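PDB 2XQ0: leucine aminopeptidase 2 from Saccharomyces cerevisiae, which preferentially cleaves di- and tripeptides from their amino end as a zinc aminopeptidase and, in vitro, also shows low epoxide hydrolase activity. Local coordinates for residues Ile568-Leu579 against Leu598-Leu606. Sequence-based numbering, arbitrary orientation.
Sequences IFAKLQEEYKHL and LLNSVDRRL
V602 and Y576 meet in a CH-pi contact that shows how a single branched side chain can serve two neighbours, with CG2 on the Y576 ring and CG1 on I568. Methyl CG2 of V602 stands 3.8 Å from the centroid of the Y576 ring and only 9° off its normal, while CA of Q573 lies over the centre of the opposite face, so the phenol is sandwiched flat between the two. V602 CB also packs 3.6 Å from Y576 CZ. A chi1 of -66° puts CG1 of V602 anti to the carbonyl carbon, and from there it presses on CG2 of I568 at 3.5 Å, a tight fit. Further apolar contacts join I568 and F569 to L598: I568 CG2 touches L598 CD1 at 3.7 Å, and that same leucine methyl reaches the F569 ring. Toward helix 576-582, L579 CD2 and L599 CB approach to 3.7 Å as the two leucines run antiparallel alongside each other, and L606 CD2 reaches Y576 CB. The setting is two helix-to-helix connections, 557-569 into 576-582 and 589-600 into 604-614, in the all-helical C-terminal domain of this M1 peptidase, meeting through their helix ends as well as the turns, away from the zinc site. K571, with positive phi, closes helix 557-569 in a Schellman motif. L598 O accepts from both S601 N and S601 OG, the hydroxyl at 2.9 Å, and D603 N-caps helix 604-614 through a weak bond from L606 N to its OD1.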
ATOM      1  N   ILE A 568      27.118   0.551  -3.734  1.00 53.48           N
ATOM      2  CA  ILE A 568      27.156   1.902  -4.294  1.00 59.12           C
ATOM      3  C   ILE A 568      27.791   2.890  -3.313  1.00 59.90           C
ATOM      4  O   ILE A 568      28.660   3.677  -3.682  1.00 58.13           O
ATOM      5  CB  ILE A 568      25.747   2.401  -4.688  1.00 61.55           C
ATOM      6  CG1 ILE A 568      25.150   1.516  -5.789  1.00 58.39           C
ATOM      7  CG2 ILE A 568      25.798   3.853  -5.134  1.00 67.71           C
ATOM      8  CD1 ILE A 568      26.059   1.335  -6.986  1.00 55.43           C
ATOM      9  N   PHE A 569      27.341   2.838  -2.064  1.00 60.73           N
ATOM     10  CA  PHE A 569      27.892   3.671  -0.998  1.00 58.67           C
ATOM     11  C   PHE A 569      29.400   3.458  -0.854  1.00 68.56           C
ATOM     12  O   PHE A 569      30.129   4.355  -0.421  1.00 68.56           O
ATOM     13  CB  PHE A 569      27.172   3.381   0.327  1.00 49.77           C
ATOM     14  CG  PHE A 569      26.065   4.349   0.641  1.00 57.37           C
ATOM     15  CD1 PHE A 569      24.843   4.267  -0.017  1.00 62.23           C
ATOM     16  CD2 PHE A 569      26.245   5.345   1.593  1.00 57.54           C
ATOM     17  CE1 PHE A 569      23.822   5.158   0.271  1.00 57.18           C
ATOM     18  CE2 PHE A 569      25.227   6.241   1.885  1.00 53.97           C
ATOM     19  CZ  PHE A 569      24.016   6.151   1.222  1.00 55.71           C
ATOM     20  N   ALA A 570      29.850   2.263  -1.232  1.00 66.48           N
ATOM     21  CA  ALA A 570      31.263   1.910  -1.228  1.00 59.64           C
ATOM     22  C   ALA A 570      31.896   2.129  -2.602  1.00 59.86           C
ATOM     23  O   ALA A 570      33.087   1.893  -2.795  1.00 57.71           O
ATOM     24  CB  ALA A 570      31.449   0.461  -0.775  1.00 54.57           C
ATOM     25  N   LYS A 571      31.091   2.582  -3.553  1.00 66.14           N
ATOM     26  CA  LYS A 571      31.586   2.867  -4.894  1.00 76.96           C
ATOM     27  C   LYS A 571      32.480   1.748  -5.442  1.00 79.22           C
ATOM     28  O   LYS A 571      33.569   2.010  -5.962  1.00 82.51           O
ATOM     29  CB  LYS A 571      32.333   4.207  -4.915  1.00 78.00           C
ATOM     30  CG  LYS A 571      31.469   5.410  -4.561  1.00 78.95           C
ATOM     31  CD  LYS A 571      32.266   6.706  -4.628  1.00 81.89           C
ATOM     32  CE  LYS A 571      31.365   7.914  -4.433  1.00 76.53           C
ATOM     33  NZ  LYS A 571      30.642   7.840  -3.131  1.00 65.81           N
ATOM     34  N   LEU A 572      32.024   0.505  -5.314  1.00 71.85           N
ATOM     35  CA  LEU A 572      32.685  -0.617  -5.972  1.00 69.56           C
ATOM     36  C   LEU A 572      32.221  -0.620  -7.414  1.00 75.53           C
ATOM     37  O   LEU A 572      31.143  -1.131  -7.726  1.00 79.71           O
ATOM     38  CB  LEU A 572      32.336  -1.947  -5.299  1.00 64.37           C
ATOM     39  CG  LEU A 572      32.806  -2.151  -3.856  1.00 69.21           C
ATOM     40  CD1 LEU A 572      32.266  -3.456  -3.290  1.00 63.65           C
ATOM     41  CD2 LEU A 572      34.326  -2.111  -3.767  1.00 76.53           C
ATOM     42  N   GLN A 573      33.035  -0.036  -8.287  1.00 81.66           N
ATOM     43  CA  GLN A 573      32.624   0.249  -9.660  1.00 87.29           C
ATOM     44  C   GLN A 573      32.301  -0.992 -10.487  1.00 82.82           C
ATOM     45  O   GLN A 573      31.458  -0.937 -11.382  1.00 85.14           O
ATOM     46  CB  GLN A 573      33.669   1.116 -10.368  1.00103.20           C
ATOM     47  CG  GLN A 573      33.790   2.521  -9.795  1.00117.17           C
ATOM     48  CD  GLN A 573      34.892   3.335 -10.453  1.00135.01           C
ATOM     49  OE1 GLN A 573      35.917   2.795 -10.871  1.00141.30           O
ATOM     50  NE2 GLN A 573      34.688   4.645 -10.540  1.00140.39           N
ATOM     51  N   GLU A 574      32.957  -2.109 -10.184  1.00 83.40           N
ATOM     52  CA  GLU A 574      32.758  -3.336 -10.956  1.00 88.34           C
ATOM     53  C   GLU A 574      31.367  -3.947 -10.756  1.00 85.28           C
ATOM     54  O   GLU A 574      30.963  -4.847 -11.499  1.00 87.37           O
ATOM     55  CB  GLU A 574      33.861  -4.367 -10.667  1.00 93.64           C
ATOM     56  CG  GLU A 574      33.823  -4.984  -9.278  1.00 98.63           C
ATOM     57  CD  GLU A 574      34.454  -4.102  -8.218  1.00101.17           C
ATOM     58  OE1 GLU A 574      34.935  -3.001  -8.563  1.00105.98           O
ATOM     59  OE2 GLU A 574      34.473  -4.513  -7.040  1.00 99.07           O
ATOM     60  N   GLU A 575      30.634  -3.440  -9.767  1.00 79.39           N
ATOM     61  CA  GLU A 575      29.291  -3.938  -9.468  1.00 75.63           C
ATOM     62  C   GLU A 575      28.159  -3.086 -10.065  1.00 74.93           C
ATOM     63  O   GLU A 575      26.995  -3.490 -10.053  1.00 68.00           O
ATOM     64  CB  GLU A 575      29.111  -4.088  -7.956  1.00 75.62           C
ATOM     65  CG  GLU A 575      30.107  -5.042  -7.304  1.00 80.65           C
ATOM     66  CD  GLU A 575      30.036  -6.459  -7.862  1.00 85.16           C
ATOM     67  OE1 GLU A 575      29.009  -6.823  -8.471  1.00 88.27           O
ATOM     68  OE2 GLU A 575      31.010  -7.217  -7.683  1.00 87.73           O
ATOM     69  N   TYR A 576      28.501  -1.913 -10.590  1.00 76.73           N
ATOM     70  CA  TYR A 576      27.502  -1.009 -11.158  1.00 81.24           C
ATOM     71  C   TYR A 576      26.666  -1.684 -12.248  1.00 81.95           C
ATOM     72  O   TYR A 576      25.502  -1.335 -12.449  1.00 84.13           O
ATOM     73  CB  TYR A 576      28.168   0.244 -11.733  1.00 81.51           C
ATOM     74  CG  TYR A 576      28.934   1.090 -10.732  1.00 77.17           C
ATOM     75  CD1 TYR A 576      29.727   2.145 -11.162  1.00 77.30           C
ATOM     76  CD2 TYR A 576      28.862   0.842  -9.366  1.00 69.12           C
ATOM     77  CE1 TYR A 576      30.428   2.928 -10.268  1.00 73.26           C
ATOM     78  CE2 TYR A 576      29.555   1.625  -8.466  1.00 66.36           C
ATOM     79  CZ  TYR A 576      30.341   2.667  -8.928  1.00 74.64           C
ATOM     80  OH  TYR A 576      31.045   3.456  -8.046  1.00 78.74           O
ATOM     81  N   LYS A 577      27.273  -2.639 -12.951  1.00 80.67           N
ATOM     82  CA  LYS A 577      26.627  -3.327 -14.073  1.00 76.36           C
ATOM     83  C   LYS A 577      25.485  -4.223 -13.609  1.00 72.11           C
ATOM     84  O   LYS A 577      24.470  -4.378 -14.294  1.00 61.10           O
ATOM     85  CB  LYS A 577      27.662  -4.165 -14.834  1.00 84.01           C
ATOM     86  CG  LYS A 577      27.096  -5.035 -15.953  1.00 85.05           C
ATOM     87  CD  LYS A 577      26.612  -4.193 -17.126  1.00 91.66           C
ATOM     88  CE  LYS A 577      26.432  -5.033 -18.384  1.00 93.42           C
ATOM     89  NZ  LYS A 577      25.263  -5.958 -18.291  1.00 86.77           N
ATOM     90  N   HIS A 578      25.656  -4.817 -12.436  1.00 76.67           N
ATOM     91  CA  HIS A 578      24.666  -5.740 -11.904  1.00 79.33           C
ATOM     92  C   HIS A 578      23.454  -4.993 -11.353  1.00 70.73           C
ATOM     93  O   HIS A 578      22.324  -5.468 -11.475  1.00 60.00           O
ATOM     94  CB  HIS A 578      25.304  -6.650 -10.853  1.00 84.65           C
ATOM     95  CG  HIS A 578      26.514  -7.375 -11.353  1.00 96.56           C
ATOM     96  ND1 HIS A 578      26.479  -8.687 -11.770  1.00102.46           N
ATOM     97  CD2 HIS A 578      27.791  -6.958 -11.533  1.00102.28           C
ATOM     98  CE1 HIS A 578      27.682  -9.054 -12.172  1.00106.89           C
ATOM     99  NE2 HIS A 578      28.497  -8.023 -12.036  1.00107.00           N
ATOM    100  N   LEU A 579      23.694  -3.823 -10.761  1.00 68.42           N
ATOM    101  CA  LEU A 579      22.607  -2.946 -10.333  1.00 65.96           C
ATOM    102  C   LEU A 579      21.773  -2.525 -11.528  1.00 57.51           C
ATOM    103  O   LEU A 579      20.547  -2.591 -11.491  1.00 65.18           O
ATOM    104  CB  LEU A 579      23.135  -1.693  -9.628  1.00 70.77           C
ATOM    105  CG  LEU A 579      22.047  -0.649  -9.336  1.00 67.40           C
ATOM    106  CD1 LEU A 579      20.888  -1.266  -8.527  1.00 53.87           C
ATOM    107  CD2 LEU A 579      22.624   0.561  -8.614  1.00 66.04           C
ATOM    108  N   LEU A 598      20.442   5.826  -6.675  1.00 76.86           N
ATOM    109  CA  LEU A 598      21.751   5.258  -6.367  1.00 77.79           C
ATOM    110  C   LEU A 598      22.661   5.167  -7.601  1.00 76.21           C
ATOM    111  O   LEU A 598      23.786   5.674  -7.591  1.00 66.80           O
ATOM    112  CB  LEU A 598      21.596   3.886  -5.699  1.00 73.73           C
ATOM    113  CG  LEU A 598      21.364   3.901  -4.184  1.00 73.53           C
ATOM    114  CD1 LEU A 598      22.596   4.445  -3.469  1.00 75.51           C
ATOM    115  CD2 LEU A 598      20.125   4.703  -3.795  1.00 72.83           C
ATOM    116  N   LEU A 599      22.175   4.530  -8.664  1.00 75.24           N
ATOM    117  CA  LEU A 599      22.984   4.344  -9.867  1.00 82.95           C
ATOM    118  C   LEU A 599      23.367   5.675 -10.527  1.00 89.35           C
ATOM    119  O   LEU A 599      24.446   5.793 -11.108  1.00 95.74           O
ATOM    120  CB  LEU A 599      22.286   3.415 -10.877  1.00 77.94           C
ATOM    121  CG  LEU A 599      23.183   2.905 -12.015  1.00 76.99           C
ATOM    122  CD1 LEU A 599      24.365   2.080 -11.476  1.00 62.15           C
ATOM    123  CD2 LEU A 599      22.382   2.119 -13.058  1.00 80.72           C
ATOM    124  N   ASN A 600      22.491   6.675 -10.430  1.00 83.09           N
ATOM    125  CA  ASN A 600      22.790   7.989 -10.996  1.00 85.82           C
ATOM    126  C   ASN A 600      23.887   8.741 -10.236  1.00 88.24           C
ATOM    127  O   ASN A 600      24.584   9.580 -10.809  1.00 90.55           O
ATOM    128  CB  ASN A 600      21.532   8.856 -11.093  1.00 85.11           C
ATOM    129  CG  ASN A 600      21.762  10.123 -11.902  1.00 90.63           C
ATOM    130  OD1 ASN A 600      21.821  11.224 -11.354  1.00 92.23           O
ATOM    131  ND2 ASN A 600      21.905   9.969 -13.212  1.00 87.27           N
ATOM    132  N   SER A 601      24.044   8.434  -8.951  1.00 84.05           N
ATOM    133  CA  SER A 601      25.055   9.108  -8.137  1.00 81.50           C
ATOM    134  C   SER A 601      26.453   8.510  -8.297  1.00 82.67           C
ATOM    135  O   SER A 601      27.409   9.028  -7.731  1.00 90.26           O
ATOM    136  CB  SER A 601      24.656   9.132  -6.660  1.00 71.62           C
ATOM    137  OG  SER A 601      24.795   7.855  -6.058  1.00 68.76           O
ATOM    138  N   VAL A 602      26.574   7.429  -9.065  1.00 78.81           N
ATOM    139  CA  VAL A 602      27.881   6.824  -9.329  1.00 77.86           C
ATOM    140  C   VAL A 602      28.202   6.689 -10.821  1.00 90.98           C
ATOM    141  O   VAL A 602      29.372   6.649 -11.212  1.00 97.95           O
ATOM    142  CB  VAL A 602      28.041   5.458  -8.628  1.00 68.66           C
ATOM    143  CG1 VAL A 602      28.061   5.641  -7.116  1.00 60.70           C
ATOM    144  CG2 VAL A 602      26.940   4.497  -9.057  1.00 61.32           C
ATOM    145  N   ASP A 603      27.163   6.626 -11.649  1.00 88.68           N
ATOM    146  CA  ASP A 603      27.329   6.553 -13.100  1.00 85.01           C
ATOM    147  C   ASP A 603      26.048   7.015 -13.782  1.00 89.15           C
ATOM    148  O   ASP A 603      25.139   6.215 -14.024  1.00 87.36           O
ATOM    149  CB  ASP A 603      27.666   5.125 -13.536  1.00 78.43           C
ATOM    150  CG  ASP A 603      28.244   5.056 -14.944  1.00 82.67           C
ATOM    151  OD1 ASP A 603      27.791   5.811 -15.841  1.00 86.44           O
ATOM    152  OD2 ASP A 603      29.153   4.227 -15.157  1.00 85.14           O
ATOM    153  N   ARG A 604      25.973   8.307 -14.083  1.00 85.62           N
ATOM    154  CA  ARG A 604      24.776   8.844 -14.710  1.00 81.30           C
ATOM    155  C   ARG A 604      24.653   8.368 -16.156  1.00 93.53           C
ATOM    156  O   ARG A 604      23.559   8.024 -16.606  1.00 94.60           O
ATOM    157  CB  ARG A 604      24.741  10.369 -14.622  1.00 74.93           C
ATOM    158  CG  ARG A 604      23.587  10.989 -15.406  1.00 82.84           C
ATOM    159  CD  ARG A 604      23.335  12.420 -14.982  1.00 87.94           C
ATOM    160  NE  ARG A 604      22.304  13.040 -15.799  1.00 94.48           N
ATOM    161  CZ  ARG A 604      21.000  12.921 -15.578  1.00 88.96           C
ATOM    162  NH1 ARG A 604      20.133  13.525 -16.385  1.00 84.46           N
ATOM    163  NH2 ARG A 604      20.563  12.198 -14.554  1.00 76.23           N
ATOM    164  N   ARG A 605      25.781   8.338 -16.867  1.00102.96           N
ATOM    165  CA  ARG A 605      25.843   7.849 -18.247  1.00109.65           C
ATOM    166  C   ARG A 605      25.273   6.433 -18.351  1.00104.13           C
ATOM    167  O   ARG A 605      24.858   5.985 -19.422  1.00102.86           O
ATOM    168  CB  ARG A 605      27.293   7.868 -18.744  1.00119.08           C
ATOM    169  CG  ARG A 605      27.465   7.417 -20.180  1.00131.50           C
ATOM    170  CD  ARG A 605      26.647   8.285 -21.121  1.00143.46           C
ATOM    171  NE  ARG A 605      26.783   7.879 -22.518  1.00150.65           N
ATOM    172  CZ  ARG A 605      25.975   7.021 -23.129  1.00153.74           C
ATOM    173  NH1 ARG A 605      24.968   6.468 -22.467  1.00150.25           N
ATOM    174  NH2 ARG A 605      26.174   6.714 -24.405  1.00159.39           N
ATOM    175  N   LEU A 606      25.259   5.737 -17.220  1.00 95.02           N
ATOM    176  CA  LEU A 606      24.740   4.379 -17.142  1.00 83.22           C
ATOM    177  C   LEU A 606      23.312   4.359 -16.610  1.00 78.15           C
ATOM    178  O   LEU A 606      22.521   3.492 -16.974  1.00 81.15           O
ATOM    179  CB  LEU A 606      25.642   3.518 -16.252  1.00 79.15           C
ATOM    180  CG  LEU A 606      25.139   2.130 -15.844  1.00 74.59           C
ATOM    181  CD1 LEU A 606      24.729   1.306 -17.070  1.00 78.83           C
ATOM    182  CD2 LEU A 606      26.183   1.397 -14.989  1.00 75.44           C
TER